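Local coordinates for protein beta-N-acetylhexosaminidase (Microbacterium sp. HJ5, PDB 7BWG) that probably hydrolyses terminal non-reducing N-acetyl-D-hexosamine residues from N-acetyl-beta-D-hexosaminides, as a glycoside hydrolase of family 20, at residues 136-141 against 427-432; 361-366 against 390-395; 400-405 against 450-455. All blocks are in the same frame, centred on the assembly; numbering follows the deposited sequence.

Contact 1. Residues 136-141 against 427-432; sequences APRFAY and DWEPST
Arg138 reaches across to Glu429 in a salt bridge at the entry to the TIM barrel, where the chain passes from strand 126-135 to strand 141-147 and meets the loop that follows helix 422-426. The grip is end-on: NH1 and NH2 both go to one oxygen, Glu429 OE1, which lies only 4° out of the guanidinium plane. Arg138 NH1 takes the syn lone pair of Glu429 OE1 at 2.8 Å, while NH2 meets that oxygen nearly in line with its C-O bond. With CG anti to the backbone N (chi1 -175°) the arginine chain runs out extended, long enough to bridge two backbones that come no nearer than 9.9 Å, between Phe139 CA and Pro430 CA.

Glu429 OE1 is also held from its own side. Ser431 N donates to Glu429 OE1 over 2.9 Å and Ser431 OG over 3.1 Å, both from the anti side and tilted out of the carboxylate plane. Four donors thus converge on a single oxygen, and the other, OE2, is taken by Thr480 N. Ser431 OG also sits close to Arg138 NH2, but the angle is too poor for a bond.

Beside the salt bridge Phe139 packs on Pro430, its CE2 3.8 Å from Pro430 CB. The same ring lies alongside the arginine chain: Arg138 CG stands 3.9 Å above the Phe139 ring plane, over its centre.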
loop_
_atom_site.group_PDB
_atom_site.type_symbol
_atom_site.label_atom_id
_atom_site.label_comp_id
_atom_site.label_asym_id
_atom_site.label_seq_id
_atom_site.Cartn_x
_atom_site.Cartn_y
_atom_site.Cartn_z
ATOM N N ALA A 136 17.403 26.651 -1.708
ATOM C CA ALA A 136 16.039 26.167 -1.884
ATOM C C ALA A 136 15.915 25.497 -3.249
ATOM O O ALA A 136 16.521 25.961 -4.223
ATOM C CB ALA A 136 15.031 27.310 -1.751
ATOM N N PRO A 137 15.151 24.414 -3.363
ATOM C CA PRO A 137 15.068 23.699 -4.639
ATOM C C PRO A 137 14.116 24.370 -5.616
ATOM O O PRO A 137 13.108 24.971 -5.235
ATOM C CB PRO A 137 14.542 22.312 -4.237
ATOM C CG PRO A 137 14.446 22.321 -2.728
ATOM C CD PRO A 137 14.368 23.748 -2.315
ATOM N N ARG A 138 14.450 24.246 -6.901
ATOM C CA ARG A 138 13.601 24.809 -7.946
ATOM C C ARG A 138 12.427 23.893 -8.268
ATOM O O ARG A 138 11.295 24.362 -8.427
ATOM C CB ARG A 138 14.426 25.077 -9.205
ATOM C CG ARG A 138 13.656 25.766 -10.320
ATOM C CD ARG A 138 14.484 25.847 -11.592
ATOM N NE ARG A 138 13.716 26.383 -12.711
ATOM C CZ ARG A 138 14.121 26.353 -13.977
ATOM N NH1 ARG A 138 15.290 25.811 -14.288
ATOM N NH2 ARG A 138 13.356 26.865 -14.932
ATOM N N PHE A 139 12.676 22.590 -8.364
ATOM C CA PHE A 139 11.654 21.613 -8.703
ATOM C C PHE A 139 11.493 20.614 -7.566
ATOM O O PHE A 139 12.482 20.149 -6.990
ATOM C CB PHE A 139 12.003 20.881 -10.000
ATOM C CG PHE A 139 12.136 21.787 -11.193
ATOM C CD1 PHE A 139 11.062 22.547 -11.626
ATOM C CD2 PHE A 139 13.334 21.875 -11.885
ATOM C CE1 PHE A 139 11.180 23.381 -12.723
ATOM C CE2 PHE A 139 13.457 22.706 -12.984
ATOM C CZ PHE A 139 12.379 23.460 -13.403
ATOM N N ALA A 140 10.237 20.286 -7.247
ATOM C CA ALA A 140 9.966 19.330 -6.180
ATOM C C ALA A 140 10.384 17.918 -6.567
ATOM O O ALA A 140 10.689 17.102 -5.691
ATOM C CB ALA A 140 8.483 19.359 -5.810
ATOM N N TYR A 141 10.395 17.609 -7.861
ATOM C CA TYR A 141 10.850 16.317 -8.357
ATOM C C TYR A 141 12.263 16.476 -8.907
ATOM O O TYR A 141 12.477 17.204 -9.881
ATOM C CB TYR A 141 9.907 15.777 -9.432
ATOM C CG TYR A 141 10.068 14.298 -9.725
ATOM C CD1 TYR A 141 11.025 13.848 -10.626
ATOM C CD2 TYR A 141 9.257 13.354 -9.106
ATOM C CE1 TYR A 141 11.173 12.500 -10.900
ATOM C CE2 TYR A 141 9.399 12.004 -9.374
ATOM C CZ TYR A 141 10.358 11.583 -10.271
ATOM O OH TYR A 141 10.503 10.242 -10.540
ATOM N N ASP A 427 23.562 21.803 -21.692
ATOM C CA ASP A 427 23.181 22.859 -22.630
ATOM C C ASP A 427 21.667 22.878 -22.858
ATOM O O ASP A 427 21.175 22.709 -23.973
ATOM C CB ASP A 427 23.927 22.668 -23.945
ATOM C CG ASP A 427 24.436 23.972 -24.524
ATOM O OD1 ASP A 427 24.686 24.915 -23.745
ATOM O OD2 ASP A 427 24.591 24.050 -25.761
ATOM N N TRP A 428 20.924 23.100 -21.775
ATOM C CA TRP A 428 19.471 23.148 -21.873
ATOM C C TRP A 428 18.891 23.781 -20.619
ATOM O O TRP A 428 19.483 23.716 -19.538
ATOM C CB TRP A 428 18.874 21.751 -22.083
ATOM C CG TRP A 428 19.067 20.825 -20.924
ATOM C CD1 TRP A 428 20.238 20.259 -20.512
ATOM C CD2 TRP A 428 18.054 20.345 -20.032
ATOM N NE1 TRP A 428 20.018 19.459 -19.417
ATOM C CE2 TRP A 428 18.685 19.495 -19.103
ATOM C CE3 TRP A 428 16.675 20.553 -19.929
ATOM C CZ2 TRP A 428 17.985 18.854 -18.084
ATOM C CZ3 TRP A 428 15.982 19.916 -18.916
ATOM C CH2 TRP A 428 16.637 19.078 -18.007
ATOM N N GLU A 429 17.720 24.393 -20.783
ATOM C CA GLU A 429 16.970 24.999 -19.691
ATOM C C GLU A 429 15.650 24.255 -19.540
ATOM O O GLU A 429 14.907 24.122 -20.528
ATOM C CB GLU A 429 16.722 26.487 -19.956
ATOM C CG GLU A 429 15.568 27.093 -19.171
ATOM C CD GLU A 429 15.762 26.994 -17.671
ATOM O OE1 GLU A 429 14.793 26.642 -16.966
ATOM O OE2 GLU A 429 16.884 27.265 -17.196
ATOM N N PRO A 430 15.318 23.742 -18.351
ATOM C CA PRO A 430 14.048 23.013 -18.191
ATOM C C PRO A 430 12.816 23.820 -18.564
ATOM O O PRO A 430 11.770 23.223 -18.847
ATOM C CB PRO A 430 14.045 22.647 -16.701
ATOM C CG PRO A 430 15.491 22.558 -16.348
ATOM C CD PRO A 430 16.167 23.638 -17.151
ATOM N N SER A 431 12.900 25.150 -18.581
ATOM C CA SER A 431 11.756 25.984 -18.927
ATOM C C SER A 431 11.620 26.201 -20.429
ATOM O O SER A 431 10.512 26.102 -20.968
ATOM C CB SER A 431 11.859 27.338 -18.219
ATOM O OG SER A 431 11.752 27.191 -16.814
ATOM N N THR A 432 12.724 26.494 -21.120
ATOM C CA THR A 432 12.646 26.796 -22.547
ATOM C C THR A 432 12.378 25.541 -23.369
ATOM O O THR A 432 11.553 25.561 -24.290
ATOM C CB THR A 432 13.932 27.476 -23.016
#

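Contact 2. Residues 361-366 against 390-395; sequences GATVGQ and QLILSP
Gln366 O takes two hydrogen bonds from Ser394. Ser394 N reaches Gln366 O at 2.6 Å, almost in line with the carbonyl, and Ser394 OG donates to it from 2.8 Å, standing 55° out of the carbonyl plane instead of on a lone pair. Ser394 can use both donors at once because OG sits between its backbone N and carbonyl carbon (chi1 60°), where it can reach the same oxygen as N. One step back, Gln366 N gives its hydrogen to Ile392 O at 2.7 Å, and Ile392 N gives its own to Val364 O at 2.6 Å. Ile392 therefore bonds through N and O to residues on both sides of Gly365, as a parallel ladder requires. The ladder frays at its start, where Val364 N to Gln390 O is weak at 3.5 Å.

Strands 363-366 and 391-393 run parallel, 22° apart, as neighbouring staves of the TIM barrel, joined through helix 377-386 in a beta-alpha-beta crossover. Val364, Gln366, Leu391 and Leu393 share one face of the sheet, and the helix packs there through Ala381 and Phe384. On that face Val364 and Leu391 run alongside each other in the same direction, with Val364 CG1 3.6 Å from Leu391 CD2. Gln366 CB meets Leu393 CD1 at 3.5 Å, while its NE2 donates to Met377 O, at the start of helix 377-386. The other face carries Ile392, which also touches Glu446 of the next strand, 442-449. There Ile392 CD1 reaches back to Thr363 CG2 at 3.6 Å; the threonine's CG2, anti to its own backbone nitrogen, is the branch that meets the isoleucine.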
loop_
_atom_site.group_PDB
_atom_site.type_symbol
_atom_site.label_atom_id
_atom_site.label_comp_id
_atom_site.label_asym_id
_atom_site.label_seq_id
_atom_site.Cartn_x
_atom_site.Cartn_y
_atom_site.Cartn_z
ATOM N N GLY A 361 -4.757 14.351 -14.652
ATOM C CA GLY A 361 -3.684 14.757 -13.766
ATOM C C GLY A 361 -2.484 13.839 -13.763
ATOM O O GLY A 361 -1.715 13.846 -12.797
ATOM N N ALA A 362 -2.298 13.051 -14.817
ATOM C CA ALA A 362 -1.190 12.107 -14.865
ATOM C C ALA A 362 0.135 12.833 -15.066
ATOM O O ALA A 362 0.217 13.826 -15.795
ATOM C CB ALA A 362 -1.406 11.088 -15.984
ATOM N N THR A 363 1.175 12.321 -14.415
ATOM C CA THR A 363 2.521 12.873 -14.459
ATOM C C THR A 363 3.327 12.182 -15.562
ATOM O O THR A 363 3.018 11.064 -15.978
ATOM C CB THR A 363 3.176 12.720 -13.080
ATOM O OG1 THR A 363 2.572 13.650 -12.171
ATOM C CG2 THR A 363 4.672 12.983 -13.113
ATOM N N VAL A 364 4.347 12.876 -16.072
ATOM C CA VAL A 364 4.998 12.475 -17.314
ATOM C C VAL A 364 6.511 12.595 -17.209
ATOM O O VAL A 364 7.032 13.525 -16.587
ATOM C CB VAL A 364 4.484 13.324 -18.489
ATOM C CG1 VAL A 364 5.403 13.198 -19.699
ATOM C CG2 VAL A 364 3.087 12.912 -18.819
ATOM N N GLY A 365 7.217 11.643 -17.820
ATOM C CA GLY A 365 8.613 11.826 -18.161
ATOM C C GLY A 365 8.791 12.078 -19.647
ATOM O O GLY A 365 8.820 11.130 -20.435
ATOM N N GLN A 366 8.882 13.342 -20.057
ATOM C CA GLN A 366 9.214 13.650 -21.444
ATOM C C GLN A 366 10.636 13.195 -21.741
ATOM O O GLN A 366 11.581 13.605 -21.061
ATOM C CB GLN A 366 9.065 15.147 -21.712
ATOM C CG GLN A 366 9.659 15.622 -23.035
ATOM C CD GLN A 366 8.605 16.008 -24.053
ATOM O OE1 GLN A 366 7.483 16.368 -23.699
ATOM N NE2 GLN A 366 8.969 15.955 -25.329
ATOM N N GLN A 390 1.432 17.580 -14.438
ATOM C CA GLN A 390 2.712 18.254 -14.583
ATOM C C GLN A 390 3.662 17.398 -15.406
ATOM O O GLN A 390 3.427 16.208 -15.642
ATOM C CB GLN A 390 3.334 18.565 -13.217
ATOM C CG GLN A 390 2.591 19.610 -12.409
ATOM C CD GLN A 390 2.942 19.556 -10.936
ATOM O OE1 GLN A 390 2.803 18.516 -10.292
ATOM N NE2 GLN A 390 3.406 20.676 -10.396
ATOM N N LEU A 391 4.753 18.023 -15.836
ATOM C CA LEU A 391 5.774 17.378 -16.647
ATOM C C LEU A 391 7.037 17.167 -15.825
ATOM O O LEU A 391 7.487 18.080 -15.124
ATOM C CB LEU A 391 6.109 18.219 -17.883
ATOM C CG LEU A 391 5.193 18.195 -19.107
ATOM C CD1 LEU A 391 5.753 19.091 -20.203
ATOM C CD2 LEU A 391 5.021 16.781 -19.618
ATOM N N ILE A 392 7.599 15.964 -15.906
ATOM C CA ILE A 392 9.001 15.730 -15.586
ATOM C C ILE A 392 9.732 15.591 -16.911
ATOM O O ILE A 392 9.354 14.771 -17.757
ATOM C CB ILE A 392 9.195 14.476 -14.717
ATOM C CG1 ILE A 392 8.234 14.484 -13.525
ATOM C CG2 ILE A 392 10.638 14.373 -14.244
ATOM C CD1 ILE A 392 8.223 13.176 -12.755
ATOM N N LEU A 393 10.755 16.407 -17.113
ATOM C CA LEU A 393 11.461 16.439 -18.383
ATOM C C LEU A 393 12.771 15.678 -18.266
ATOM O O LEU A 393 13.587 15.964 -17.384
ATOM C CB LEU A 393 11.721 17.876 -18.835
ATOM C CG LEU A 393 10.492 18.759 -19.072
ATOM C CD1 LEU A 393 9.342 17.968 -19.677
ATOM C CD2 LEU A 393 10.049 19.469 -17.801
ATOM N N SER A 394 12.966 14.718 -19.166
ATOM C CA SER A 394 14.180 13.905 -19.214
ATOM C C SER A 394 14.642 13.798 -20.661
ATOM O O SER A 394 14.507 12.748 -21.301
ATOM C CB SER A 394 13.933 12.523 -18.610
ATOM O OG SER A 394 12.919 11.825 -19.309
ATOM N N PRO A 395 15.209 14.874 -21.208
ATOM C CA PRO A 395 15.567 14.876 -22.634
ATOM C C PRO A 395 16.633 13.834 -22.945
ATOM O O PRO A 395 17.663 13.754 -22.271
ATOM C CB PRO A 395 16.079 16.303 -22.873
ATOM C CG PRO A 395 15.608 17.098 -21.689
ATOM C CD PRO A 395 15.564 16.140 -20.548
#

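Contact 3. Residues 400-405 against 450-455; sequences YLDMKY and WSETLR
Trp450 turns the nitrogen edge of its indole onto the face of Tyr400 in a T-shaped stack, with the planes 74° apart and the five-membered ring's centroid 4.7 Å from that of the phenol ring. The closest approach is Trp450 NE1 to Tyr400 CZ, 3.3 Å, offset from the ring centre toward the rim. Along the same indole edge comes Asp402, its carboxylate turned 77° to the indole plane and its OD1 3.0 Å from Trp450 CD1.

A type I beta turn from Tyr400 to Met403, closed by Met403 N to Tyr400 O, presents both the phenol and the carboxylate. Trp450 follows directly on barrel strand 442-449 and has a second edge-to-face ring partner in His176. These loops leave the C-terminal ends of the TIM-barrel strands, the end where such barrels carry their active sites.

Further out, Asp402 OD2 lies 3.6 Å from Glu452 OE2, two like charges whose repulsion is probably eased by the salt bridge of Glu452 OE1 to Arg150. The chemistry is complementary at the indole: its N-H and C-H edge is electron-poor, which probably favours both the pi face of Tyr400 and the negative carboxylate of Asp402.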
loop_
_atom_site.group_PDB
_atom_site.type_symbol
_atom_site.label_atom_id
_atom_site.label_comp_id
_atom_site.label_asym_id
_atom_site.label_seq_id
_atom_site.Cartn_x
_atom_site.Cartn_y
_atom_site.Cartn_z
ATOM N N TYR A 400 19.864 11.700 -20.684
ATOM C CA TYR A 400 19.959 10.242 -20.714
ATOM C C TYR A 400 21.381 9.820 -20.364
ATOM O O TYR A 400 22.297 9.940 -21.187
ATOM C CB TYR A 400 19.547 9.702 -22.079
ATOM C CG TYR A 400 18.102 9.264 -22.139
ATOM C CD1 TYR A 400 17.206 9.638 -21.149
ATOM C CD2 TYR A 400 17.634 8.473 -23.178
ATOM C CE1 TYR A 400 15.884 9.244 -21.196
ATOM C CE2 TYR A 400 16.312 8.072 -23.229
ATOM C CZ TYR A 400 15.444 8.460 -22.235
ATOM O OH TYR A 400 14.128 8.063 -22.280
ATOM N N LEU A 401 21.569 9.321 -19.142
ATOM C CA LEU A 401 22.891 8.970 -18.644
ATOM C C LEU A 401 23.447 7.695 -19.264
ATOM O O LEU A 401 24.648 7.438 -19.133
ATOM C CB LEU A 401 22.851 8.832 -17.121
ATOM C CG LEU A 401 22.405 10.098 -16.387
ATOM C CD1 LEU A 401 22.306 9.859 -14.887
ATOM C CD2 LEU A 401 23.347 11.253 -16.693
ATOM N N ASP A 402 22.613 6.896 -19.927
ATOM C CA ASP A 402 23.089 5.721 -20.645
ATOM C C ASP A 402 23.605 6.050 -22.037
ATOM O O ASP A 402 24.006 5.134 -22.764
ATOM C CB ASP A 402 21.973 4.680 -20.752
ATOM C CG ASP A 402 20.860 5.117 -21.682
ATOM O OD1 ASP A 402 20.275 6.192 -21.440
ATOM O OD2 ASP A 402 20.573 4.388 -22.656
ATOM N N MET A 403 23.601 7.322 -22.430
ATOM C CA MET A 403 24.070 7.710 -23.751
ATOM C C MET A 403 25.588 7.825 -23.762
ATOM O O MET A 403 26.189 8.379 -22.837
ATOM C CB MET A 403 23.436 9.036 -24.176
ATOM C CG MET A 403 23.235 9.172 -25.676
ATOM S SD MET A 403 22.034 7.993 -26.320
ATOM C CE MET A 403 20.520 8.598 -25.578
ATOM N N LYS A 404 26.201 7.299 -24.825
ATOM C CA LYS A 404 27.655 7.257 -24.944
ATOM C C LYS A 404 28.270 8.638 -24.743
ATOM O O LYS A 404 27.664 9.666 -25.064
ATOM C CB LYS A 404 28.055 6.725 -26.322
ATOM C CG LYS A 404 28.420 5.255 -26.370
ATOM C CD LYS A 404 28.606 4.802 -27.814
ATOM C CE LYS A 404 29.368 3.490 -27.898
ATOM N NZ LYS A 404 30.773 3.635 -27.421
ATOM N N TYR A 405 29.492 8.656 -24.193
ATOM C CA TYR A 405 30.280 9.877 -24.211
ATOM C C TYR A 405 30.908 10.053 -25.591
ATOM O O TYR A 405 31.261 9.071 -26.246
ATOM C CB TYR A 405 31.386 9.835 -23.159
ATOM C CG TYR A 405 30.977 10.179 -21.742
ATOM C CD1 TYR A 405 30.997 11.494 -21.295
ATOM C CD2 TYR A 405 30.603 9.188 -20.841
ATOM C CE1 TYR A 405 30.634 11.816 -19.998
ATOM C CE2 TYR A 405 30.239 9.502 -19.537
ATOM C CZ TYR A 405 30.256 10.817 -19.122
ATOM O OH TYR A 405 29.896 11.136 -17.830
ATOM N N TRP A 450 19.497 3.845 -18.480
ATOM C CA TRP A 450 19.083 2.542 -18.974
ATOM C C TRP A 450 20.268 1.586 -18.955
ATOM O O TRP A 450 21.416 1.986 -19.157
ATOM C CB TRP A 450 18.508 2.661 -20.384
ATOM C CG TRP A 450 17.415 3.685 -20.479
ATOM C CD1 TRP A 450 17.531 4.969 -20.923
ATOM C CD2 TRP A 450 16.044 3.513 -20.105
ATOM N NE1 TRP A 450 16.314 5.606 -20.856
ATOM C CE2 TRP A 450 15.385 4.731 -20.357
ATOM C CE3 TRP A 450 15.307 2.444 -19.586
ATOM C CZ2 TRP A 450 14.027 4.911 -20.107
ATOM C CZ3 TRP A 450 13.961 2.624 -19.338
ATOM C CH2 TRP A 450 13.334 3.847 -19.599
ATOM N N SER A 451 19.982 0.310 -18.703
ATOM C CA SER A 451 21.010 -0.682 -18.402
ATOM C C SER A 451 21.173 -1.720 -19.509
ATOM O O SER A 451 21.397 -2.899 -19.237
ATOM C CB SER A 451 20.706 -1.379 -17.078
ATOM O OG SER A 451 20.548 -0.439 -16.031
ATOM N N GLU A 452 21.070 -1.299 -20.772
ATOM C CA GLU A 452 21.321 -2.235 -21.862
ATOM C C GLU A 452 22.790 -2.635 -21.932
ATOM O O GLU A 452 23.105 -3.771 -22.304
ATOM C CB GLU A 452 20.872 -1.634 -23.194
ATOM C CG GLU A 452 19.375 -1.416 -23.305
ATOM C CD GLU A 452 18.996 0.046 -23.207
ATOM O OE1 GLU A 452 17.848 0.393 -23.554
ATOM O OE2 GLU A 452 19.854 0.849 -22.785
ATOM N N THR A 453 23.696 -1.725 -21.576
ATOM C CA THR A 453 25.130 -1.966 -21.655
ATOM C C THR A 453 25.811 -1.960 -20.294
ATOM O O THR A 453 27.014 -2.232 -20.217
ATOM C CB THR A 453 25.793 -0.913 -22.552
ATOM O OG1 THR A 453 25.987 0.296 -21.808
ATOM C CG2 THR A 453 24.924 -0.616 -23.765
ATOM N N LEU A 454 25.081 -1.664 -19.225
ATOM C CA LEU A 454 25.662 -1.455 -17.905
ATOM C C LEU A 454 25.388 -2.674 -17.034
ATOM O O LEU A 454 24.231 -2.974 -16.724
ATOM C CB LEU A 454 25.101 -0.184 -17.264
ATOM C CG LEU A 454 25.396 1.125 -18.008
ATOM C CD1 LEU A 454 24.422 1.389 -19.151
ATOM C CD2 LEU A 454 25.412 2.303 -17.048
ATOM N N ARG A 455 26.456 -3.363 -16.637
ATOM C CA ARG A 455 26.349 -4.620 -15.913
ATOM C C ARG A 455 27.038 -4.599 -14.557
ATOM O O ARG A 455 27.055 -5.630 -13.873
ATOM C CB ARG A 455 26.928 -5.760 -16.761
ATOM C CG ARG A 455 26.817 -5.506 -18.257
ATOM C CD ARG A 455 27.184 -6.726 -19.082
ATOM N NE ARG A 455 28.627 -6.920 -19.167
ATOM C CZ ARG A 455 29.265 -7.995 -18.716
ATOM N NH1 ARG A 455 28.586 -8.980 -18.143
ATOM N NH2 ARG A 455 30.582 -8.084 -18.836
#

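In the fold
From the N terminus the chain completes the sheet that ends with strand 126-135, then lays down segment 136-141 on the way into the barrel. Residues 361-366 and 390-395 then pair in contact 2, closing a short loop nested inside the much longer one that contact 1 closes at 427-432. Segment 400-405 comes next, but its partner 450-455 lies beyond 427-432, so contact 3 crosses contact 1 and stands in series after contact 2. Contact 2 touches both others, through Tyr141 on Ile392 and through Tyr400 on Ser394. Together they tie the domain junction, two adjacent strands and the loops around strand 442-449 into one side of the barrel; contacts 1 and 3 do not touch.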